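Local coordinates for protein carboxypeptidase 1 (PDB 5GIV) that probably removes amino acids one after another from the C-terminus of peptides with broad specificity, as a zinc-dependent carboxypeptidase of the M32 family, at residues R369-A373 against G374-V378. Sequence-based numbering, arbitrary orientation.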
loop_
_atom_site.group_PDB
_atom_site.type_symbol
_atom_site.label_atom_id
_atom_site.label_comp_id
_atom_site.label_asym_id
_atom_site.label_seq_id
_atom_site.Cartn_x
_atom_site.Cartn_y
_atom_site.Cartn_z
ATOM N N ARG A 369 30.831 -21.437 -2.408
ATOM C CA ARG A 369 31.328 -22.778 -2.686
ATOM C C ARG A 369 32.188 -23.285 -1.538
ATOM O O ARG A 369 32.005 -24.412 -1.065
ATOM C CB ARG A 369 32.118 -22.794 -3.995
ATOM C CG ARG A 369 32.455 -24.195 -4.475
ATOM C CD ARG A 369 33.626 -24.221 -5.444
ATOM N NE ARG A 369 33.317 -23.632 -6.749
ATOM C CZ ARG A 369 32.486 -24.171 -7.641
ATOM N NH1 ARG A 369 31.852 -25.311 -7.369
ATOM N NH2 ARG A 369 32.284 -23.567 -8.813
ATOM N N GLU A 370 33.129 -22.459 -1.071
ATOM C CA GLU A 370 33.998 -22.866 0.031
ATOM C C GLU A 370 33.211 -23.102 1.311
ATOM O O GLU A 370 33.481 -24.063 2.043
ATOM C CB GLU A 370 35.089 -21.822 0.275
ATOM C CG GLU A 370 36.105 -21.687 -0.854
ATOM C CD GLU A 370 36.747 -23.023 -1.218
ATOM O OE1 GLU A 370 36.685 -23.417 -2.408
ATOM O OE2 GLU A 370 37.314 -23.686 -0.312
ATOM N N MET A 371 32.217 -22.256 1.593
ATOM C CA MET A 371 31.456 -22.437 2.826
ATOM C C MET A 371 30.574 -23.674 2.745
ATOM O O MET A 371 30.471 -24.435 3.712
ATOM C CB MET A 371 30.613 -21.200 3.135
ATOM C CG MET A 371 31.404 -20.017 3.681
ATOM S SD MET A 371 30.347 -18.628 4.170
ATOM C CE MET A 371 30.016 -17.849 2.594
ATOM N N LEU A 372 29.924 -23.897 1.606
ATOM C CA LEU A 372 29.064 -25.068 1.507
ATOM C C LEU A 372 29.872 -26.360 1.587
ATOM O O LEU A 372 29.400 -27.345 2.162
ATOM C CB LEU A 372 28.239 -25.011 0.215
ATOM C CG LEU A 372 27.056 -24.035 0.208
ATOM C CD1 LEU A 372 26.363 -24.042 -1.133
ATOM C CD2 LEU A 372 26.068 -24.401 1.292
ATOM N N ALA A 373 31.095 -26.365 1.061
ATOM C CA ALA A 373 31.932 -27.553 1.117
ATOM C C ALA A 373 32.600 -27.755 2.474
ATOM O O ALA A 373 33.322 -28.742 2.645
ATOM C CB ALA A 373 33.003 -27.483 0.026
ATOM N N GLY A 374 32.365 -26.872 3.441
ATOM C CA GLY A 374 33.010 -26.985 4.729
ATOM C C GLY A 374 34.466 -26.579 4.750
ATOM O O GLY A 374 35.135 -26.807 5.764
ATOM N N LYS A 375 34.983 -25.981 3.672
ATOM C CA LYS A 375 36.383 -25.578 3.613
ATOM C C LYS A 375 36.638 -24.167 4.131
ATOM O O LYS A 375 37.794 -23.827 4.409
ATOM C CB LYS A 375 36.910 -25.682 2.177
ATOM C CG LYS A 375 36.725 -27.055 1.530
ATOM C CD LYS A 375 37.430 -27.134 0.171
ATOM C CE LYS A 375 38.812 -27.796 0.277
ATOM N NZ LYS A 375 39.722 -27.159 1.293
ATOM N N LEU A 376 35.609 -23.334 4.266
ATOM C CA LEU A 376 35.766 -21.976 4.784
ATOM C C LEU A 376 34.836 -21.803 5.971
ATOM O O LEU A 376 33.614 -21.908 5.828
ATOM C CB LEU A 376 35.474 -20.922 3.710
ATOM C CG LEU A 376 35.313 -19.462 4.160
ATOM C CD1 LEU A 376 36.559 -18.900 4.860
ATOM C CD2 LEU A 376 34.926 -18.585 2.977
ATOM N N ALA A 377 35.412 -21.555 7.140
ATOM C CA ALA A 377 34.604 -21.348 8.331
ATOM C C ALA A 377 33.959 -19.970 8.295
ATOM O O ALA A 377 34.542 -19.000 7.805
ATOM C CB ALA A 377 35.460 -21.496 9.587
ATOM N N VAL A 378 32.737 -19.891 8.824
ATOM C CA VAL A 378 32.006 -18.629 8.805
ATOM C C VAL A 378 32.772 -17.549 9.558
ATOM O O VAL A 378 32.814 -16.384 9.130
ATOM C CB VAL A 378 30.599 -18.820 9.388
ATOM C CG1 VAL A 378 30.003 -17.477 9.719
ATOM C CG2 VAL A 378 29.725 -19.576 8.412
#
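E370 and M371, in the last turn of helix 357-372, meet K375 and L376 across a local C-terminal cap, where the chain turns into the loop that leads to helix 381-393. It illustrates how two carbonyls of a final turn, those of E370 and M371, can find donors beyond the helix. The carbonyl oxygen of E370 accepts two backbone N-H groups. K375 N, at 2.9 Å from E370 O, approaches almost in line with the carbonyl bond. L376 N, at 3.2 Å from E370 O, comes in from above the carbonyl plane instead. One residue on, G374 N reaches back to M371 O over 3.1 Å. G374 makes the reversal with a positive phi of 75°, a value that favours glycine.

Side chains flank these backbone bonds. L376 lays its CB against CB of E370 at 3.6 Å. With its CG anti to the backbone N (chi1 168°), its isobutyl group runs alongside M371, the two pointing the same way. L376 CD2 thereby lies 3.9 Å from M371 CG. The sulfur of M371 has only a looser approach to V378, its SD being 4.4 Å from V378 CG2. On the other flank, E370 bends at chi2 (-54°), bringing OE2 across the aliphatic part of K375, 3.2 Å from K375 CB. The lysine chain then leads away, leaving K375 NZ 4.5 Å from E370 OE2, too far for a salt bridge, although the opposite charges probably attract weakly.

M371 and L376 both also touch L381 of the following helix, and V378 packs on helix 128-147, so the apolar side of the turn is joined to its neighbours. Positive phi at G374, the 6→1 bond from K375 N to E370 O and the 5→2 bond from G374 N to M371 O make this a Schellman motif, to which the M371-L376 contact is an addition.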